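RNA-directed RNA polymerase (Infectious pancreatic necrosis virus, PDB 3ZED) catalyses the RNA-directed polymerisation of ribonucleoside triphosphates into RNA and is probably found both free and covalently attached to the viral genomic RNA. Local coordinates at residues Gly176-Thr179 and Pro183-Thr186; Glu407-Pro412 and Thr511-Lys516. One frame throughout, in Å; residues are numbered along the deposited sequence.

Interaction 1. Residues Gly176-Thr179 and Pro183-Thr186; sequences GVAT and PNKT. With K (potassium ion), chain K.
Asn-184 folds its side chain back over Ala-178, in the last turn of helix 164-179. Its CB lies 3.7 Å from Ala-178 O, and its CG, beside the backbone N and anti to the carbonyl carbon (chi1 -69°), comes within 3.4 Å of that same oxygen. There the amide divides the work. OD1 reaches the potassium ion at 2.8 Å, while ND2 rests against the methyl CB of Ala-178 at 3.6 Å and probably donates a hydrogen bond to Ala-408 O, so both ends of the amide are engaged and its rotation is fixed. The backbone supports this pose: Asn-184 N donates to Ala-178 O over 2.9 Å, nearly straight at 166°, but from 35° above the carbonyl plane. Pro-183 CA, 3.4 Å from Ala-178 O, adds a CA-H...O contact to the same acceptor. One residue earlier in the helix, Val-177 O lies 2.7 Å from the ion. A helix carbonyl and an asparagine amide oxygen, joined by Asn-182 O from the intervening turn, make this half of a six-oxygen potassium site built on a helix C-terminus.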
ATOM      1  N   GLY B 176      -1.053  14.925  15.169  1.00 41.03           N
ATOM      2  CA  GLY B 176      -0.242  16.123  14.966  1.00 41.85           C
ATOM      3  C   GLY B 176      -0.105  16.511  13.505  1.00 44.82           C
ATOM      4  O   GLY B 176      -0.242  17.691  13.168  1.00 44.75           O
ATOM      5  N   VAL B 177       0.120  15.518  12.618  1.00 41.33           N
ATOM      6  CA  VAL B 177       0.197  15.736  11.151  1.00 40.05           C
ATOM      7  C   VAL B 177      -1.203  16.159  10.612  1.00 41.29           C
ATOM      8  O   VAL B 177      -1.310  17.119   9.843  1.00 39.97           O
ATOM      9  CB  VAL B 177       0.782  14.496  10.387  1.00 42.39           C
ATOM     10  CG1 VAL B 177       0.538  14.591   8.881  1.00 41.14           C
ATOM     11  CG2 VAL B 177       2.270  14.320  10.672  1.00 41.89           C
ATOM     12  N   ALA B 178      -2.267  15.485  11.070  1.00 38.58           N
ATOM     13  CA  ALA B 178      -3.636  15.760  10.638  1.00 39.91           C
ATOM     14  C   ALA B 178      -4.191  17.098  11.122  1.00 49.17           C
ATOM     15  O   ALA B 178      -4.957  17.718  10.378  1.00 51.79           O
ATOM     16  CB  ALA B 178      -4.569  14.647  11.105  1.00 40.30           C
ATOM     17  N   THR B 179      -3.893  17.511  12.382  1.00 46.25           N
ATOM     18  CA  THR B 179      -4.556  18.675  12.987  1.00 47.79           C
ATOM     19  C   THR B 179      -3.619  19.730  13.618  1.00 52.74           C
ATOM     20  O   THR B 179      -4.109  20.755  14.088  1.00 53.22           O
ATOM     21  CB  THR B 179      -5.535  18.179  14.105  1.00 50.90           C
ATOM     22  OG1 THR B 179      -4.771  17.636  15.185  1.00 54.86           O
ATOM     23  CG2 THR B 179      -6.541  17.123  13.615  1.00 48.82           C
ATOM     24  N   PRO B 183      -2.854  21.682   9.497  1.00 45.94           N
ATOM     25  CA  PRO B 183      -4.086  20.876   9.411  1.00 44.92           C
ATOM     26  C   PRO B 183      -4.450  20.455   7.994  1.00 47.68           C
ATOM     27  O   PRO B 183      -4.234  21.198   7.035  1.00 47.82           O
ATOM     28  CB  PRO B 183      -5.161  21.818   9.986  1.00 47.82           C
ATOM     29  CG  PRO B 183      -4.411  22.748  10.876  1.00 52.39           C
ATOM     30  CD  PRO B 183      -3.127  22.991  10.138  1.00 47.86           C
ATOM     31  N   ASN B 184      -5.016  19.248   7.876  1.00 43.99           N
ATOM     32  CA  ASN B 184      -5.441  18.661   6.609  1.00 42.75           C
ATOM     33  C   ASN B 184      -6.411  19.548   5.887  1.00 46.53           C
ATOM     34  O   ASN B 184      -7.186  20.268   6.517  1.00 47.24           O
ATOM     35  CB  ASN B 184      -6.083  17.297   6.837  1.00 41.93           C
ATOM     36  CG  ASN B 184      -5.128  16.238   7.288  1.00 51.44           C
ATOM     37  OD1 ASN B 184      -3.907  16.413   7.249  1.00 48.63           O
ATOM     38  ND2 ASN B 184      -5.667  15.133   7.760  1.00 41.16           N
ATOM     39  N   LYS B 185      -6.367  19.501   4.555  1.00 42.73           N
ATOM     40  CA  LYS B 185      -7.313  20.240   3.713  1.00 43.36           C
ATOM     41  C   LYS B 185      -7.935  19.298   2.711  1.00 48.53           C
ATOM     42  O   LYS B 185      -7.248  18.457   2.136  1.00 47.84           O
ATOM     43  CB  LYS B 185      -6.636  21.407   2.987  1.00 46.16           C
ATOM     44  CG  LYS B 185      -6.226  22.544   3.903  1.00 43.49           C
ATOM     45  CD  LYS B 185      -5.478  23.603   3.164  1.00 45.54           C
ATOM     46  CE  LYS B 185      -5.200  24.757   4.107  1.00 55.23           C
ATOM     47  NZ  LYS B 185      -4.676  25.919   3.373  1.00 63.00           N
ATOM     48  N   THR B 186      -9.222  19.436   2.484  1.00 48.26           N
ATOM     49  CA  THR B 186      -9.897  18.639   1.465  1.00 48.70           C
ATOM     50  C   THR B 186      -9.444  19.165   0.090  1.00 53.43           C
ATOM     51  O   THR B 186      -9.118  20.359  -0.004  1.00 53.63           O
ATOM     52  CB  THR B 186     -11.435  18.755   1.612  1.00 49.04           C
ATOM     53  OG1 THR B 186     -11.829  20.120   1.392  1.00 50.30           O
ATOM     54  CG2 THR B 186     -11.938  18.255   2.961  1.00 44.57           C
TER
HETATM   55  K     K K1002      -1.518  17.772   7.211  1.00 43.70           K

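Interaction 2. Residues Glu407-Pro412 and Thr511-Lys516; sequences EANCTP and TGINFK. With K (potassium ion), chain K.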
ATOM      1  N   GLU B 407      -0.392   8.848   5.279  1.00 37.78           N
ATOM      2  CA  GLU B 407      -1.759   8.435   5.627  1.00 38.92           C
ATOM      3  C   GLU B 407      -2.515   9.448   6.521  1.00 43.46           C
ATOM      4  O   GLU B 407      -3.716   9.641   6.334  1.00 43.78           O
ATOM      5  CB  GLU B 407      -1.726   7.066   6.337  1.00 39.87           C
ATOM      6  CG  GLU B 407      -1.407   5.888   5.419  1.00 47.79           C
ATOM      7  CD  GLU B 407       0.056   5.505   5.257  1.00 68.45           C
ATOM      8  OE1 GLU B 407       0.926   6.403   5.308  1.00 64.29           O
ATOM      9  OE2 GLU B 407       0.336   4.299   5.068  1.00 60.11           O
ATOM     10  N   ALA B 408      -1.808  10.106   7.463  1.00 40.76           N
ATOM     11  CA  ALA B 408      -2.381  11.081   8.414  1.00 40.06           C
ATOM     12  C   ALA B 408      -2.886  12.353   7.721  1.00 43.90           C
ATOM     13  O   ALA B 408      -3.715  13.063   8.301  1.00 44.69           O
ATOM     14  CB  ALA B 408      -1.347  11.445   9.485  1.00 40.26           C
ATOM     15  N   ASN B 409      -2.396  12.651   6.495  1.00 40.11           N
ATOM     16  CA  ASN B 409      -2.788  13.838   5.699  1.00 39.44           C
ATOM     17  C   ASN B 409      -4.095  13.608   4.910  1.00 43.18           C
ATOM     18  O   ASN B 409      -4.654  14.545   4.331  1.00 41.18           O
ATOM     19  CB  ASN B 409      -1.680  14.207   4.713  1.00 36.71           C
ATOM     20  CG  ASN B 409      -0.393  14.634   5.367  1.00 43.96           C
ATOM     21  OD1 ASN B 409      -0.219  15.777   5.787  1.00 39.50           O
ATOM     22  ND2 ASN B 409       0.558  13.739   5.427  1.00 34.23           N
ATOM     23  N   CYS B 410      -4.545  12.353   4.847  1.00 40.95           N
ATOM     24  CA  CYS B 410      -5.726  11.983   4.075  1.00 41.74           C
ATOM     25  C   CYS B 410      -7.034  12.390   4.745  1.00 48.09           C
ATOM     26  O   CYS B 410      -7.240  12.147   5.932  1.00 49.54           O
ATOM     27  CB  CYS B 410      -5.706  10.491   3.776  1.00 40.86           C
ATOM     28  SG  CYS B 410      -6.821   9.988   2.448  1.00 45.20           S
ATOM     29  N   THR B 411      -7.910  13.045   3.967  1.00 45.29           N
ATOM     30  CA  THR B 411      -9.263  13.388   4.382  1.00 46.19           C
ATOM     31  C   THR B 411     -10.209  12.376   3.714  1.00 52.10           C
ATOM     32  O   THR B 411      -9.858  11.860   2.642  1.00 50.85           O
ATOM     33  CB  THR B 411      -9.664  14.835   4.009  1.00 49.00           C
ATOM     34  OG1 THR B 411      -9.811  14.924   2.591  1.00 41.51           O
ATOM     35  CG2 THR B 411      -8.701  15.894   4.549  1.00 49.09           C
ATOM     36  N   PRO B 412     -11.438  12.124   4.246  1.00 49.24           N
ATOM     37  CA  PRO B 412     -12.365  11.228   3.528  1.00 49.12           C
ATOM     38  C   PRO B 412     -12.607  11.715   2.088  1.00 50.54           C
ATOM     39  O   PRO B 412     -12.772  10.893   1.188  1.00 50.01           O
ATOM     40  CB  PRO B 412     -13.635  11.281   4.383  1.00 52.62           C
ATOM     41  CG  PRO B 412     -13.131  11.633   5.772  1.00 57.81           C
ATOM     42  CD  PRO B 412     -12.034  12.624   5.503  1.00 52.10           C
ATOM     43  N   THR B 511      -1.524  23.071   0.386  1.00 47.13           N
ATOM     44  CA  THR B 511      -2.181  21.778   0.141  1.00 45.59           C
ATOM     45  C   THR B 511      -2.766  21.085   1.401  1.00 48.33           C
ATOM     46  O   THR B 511      -3.552  20.146   1.263  1.00 47.58           O
ATOM     47  CB  THR B 511      -1.181  20.804  -0.533  1.00 47.90           C
ATOM     48  OG1 THR B 511      -0.087  20.556   0.356  1.00 43.69           O
ATOM     49  CG2 THR B 511      -0.665  21.303  -1.880  1.00 42.67           C
ATOM     50  N   GLY B 512      -2.321  21.486   2.593  1.00 44.73           N
ATOM     51  CA  GLY B 512      -2.717  20.850   3.853  1.00 43.92           C
ATOM     52  C   GLY B 512      -2.005  19.512   4.024  1.00 46.38           C
ATOM     53  O   GLY B 512      -2.361  18.718   4.903  1.00 44.86           O
ATOM     54  N   ILE B 513      -0.982  19.253   3.159  1.00 42.03           N
ATOM     55  CA  ILE B 513      -0.225  18.005   3.116  1.00 40.22           C
ATOM     56  C   ILE B 513       1.211  18.282   3.568  1.00 45.04           C
ATOM     57  O   ILE B 513       1.917  19.079   2.948  1.00 45.58           O
ATOM     58  CB  ILE B 513      -0.299  17.342   1.700  1.00 42.38           C
ATOM     59  CG1 ILE B 513      -1.760  17.034   1.311  1.00 43.05           C
ATOM     60  CG2 ILE B 513       0.540  16.042   1.648  1.00 41.57           C
ATOM     61  CD1 ILE B 513      -2.038  16.895  -0.217  1.00 50.58           C
ATOM     62  N   ASN B 514       1.628  17.629   4.661  1.00 41.72           N
ATOM     63  CA  ASN B 514       2.983  17.723   5.206  1.00 40.89           C
ATOM     64  C   ASN B 514       3.920  16.871   4.385  1.00 43.97           C
ATOM     65  O   ASN B 514       3.566  15.757   4.001  1.00 42.42           O
ATOM     66  CB  ASN B 514       3.019  17.249   6.670  1.00 37.61           C
ATOM     67  CG  ASN B 514       2.186  18.031   7.642  1.00 46.36           C
ATOM     68  OD1 ASN B 514       1.147  18.580   7.304  1.00 42.10           O
ATOM     69  ND2 ASN B 514       2.590  18.048   8.889  1.00 40.22           N
ATOM     70  N   PHE B 515       5.129  17.356   4.151  1.00 41.51           N
ATOM     71  CA  PHE B 515       6.123  16.580   3.411  1.00 40.74           C
ATOM     72  C   PHE B 515       7.494  17.035   3.814  1.00 46.16           C
ATOM     73  O   PHE B 515       7.654  18.128   4.371  1.00 45.56           O
ATOM     74  CB  PHE B 515       5.934  16.732   1.878  1.00 42.67           C
ATOM     75  CG  PHE B 515       5.882  18.160   1.362  1.00 45.02           C
ATOM     76  CD1 PHE B 515       7.040  18.924   1.253  1.00 47.80           C
ATOM     77  CD2 PHE B 515       4.678  18.730   0.962  1.00 47.75           C
ATOM     78  CE1 PHE B 515       6.983  20.251   0.807  1.00 50.28           C
ATOM     79  CE2 PHE B 515       4.626  20.041   0.479  1.00 50.60           C
ATOM     80  CZ  PHE B 515       5.777  20.794   0.403  1.00 49.39           C
ATOM     81  N   LYS B 516       8.503  16.228   3.503  1.00 44.15           N
ATOM     82  CA  LYS B 516       9.881  16.633   3.760  1.00 43.66           C
ATOM     83  C   LYS B 516      10.800  16.108   2.698  1.00 44.73           C
ATOM     84  O   LYS B 516      10.544  15.072   2.078  1.00 42.21           O
ATOM     85  CB  LYS B 516      10.408  16.310   5.171  1.00 47.69           C
ATOM     86  CG  LYS B 516      10.128  14.942   5.759  1.00 78.45           C
ATOM     87  CD  LYS B 516      10.643  14.909   7.208  1.00 95.79           C
ATOM     88  CE  LYS B 516       9.999  13.839   8.060  1.00109.84           C
ATOM     89  NZ  LYS B 516      10.903  12.677   8.280  1.00117.10           N
TER
HETATM   90  K     K K1002      -1.518  17.772   7.211  1.00 43.70           K
HETATM   91  O   HOH W   1      -4.475  17.218   3.705  1.00 40.61           O
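Asn-409 and Asn-514 turn their amide oxygens to one potassium ion, in a buried part of the polymerase palm region where the loop leading into helix 412-426 meets the run-in to the edge strand 515-521 of a four-stranded antiparallel sheet. Asn-409 OD1 and Asn-514 OD1 each lie 2.8 Å from the ion. Asn-409 OD1 and Asn-514 OD1 remain 3.5 Å apart with no hydrogen bond between them, and the amide planes are inclined by about 56°, so the groups converge on the metal without stacking. Asn-409 OD1 has a second role: Asn-514 N donates to it over 2.8 Å, almost straight at 171°, although the donor stands well above the amide plane. The ion lies off the opposite side of that plane, so donor and metal share the oxygen from different directions. Ile-513 CG2 covers the donor's side of the Asn-409 amide, 4.1 Å from its CG. Asn-409 carries CG beside its own backbone N (chi1 -64°), which sends the amide across to 511-516.

The backbone of Asn-514 is hydrogen-bonded to that of Glu-404, the residue just after strand 397-403. Gly-512 contributes its carbonyl O at 2.6 Å from the ion; it is the first residue past helix 507-511 and has positive phi. Just before it, Thr-511 OG1 accepts from Ile-513 N at 3.2 Å, an ST turn that ties down the backbone on both sides of the metal-binding carbonyl. A water sits within hydrogen-bonding distance of both backbones, its O 2.8 Å from Asn-409 O; its contact with Gly-512 O is weak, and it has fewer protons to give than acceptors nearby.

Interactions 1 and 2 share one potassium ion, giving it two and three of its six oxygens; Asn-182 O, between the segments of interaction 1, is the sixth. Their centres are about 6 Å apart. Interaction 1 is local in sequence and partly exposed, closing the end of helix 164-179 on its own following loop; interaction 2 is wholly buried and joins segments almost a hundred residues apart. The chemistry differs accordingly: in 176-179 with 183-186 a backbone N-H meets a helix carbonyl, whereas in 407-412 with 511-516 it meets a side-chain amide oxygen. The two also pack directly: Ala-178 CB lies 3.3 Å from Ala-408 O, and Val-177 CG1 3.4 Å from Asn-409 OD1, so the ion is not their sole connection.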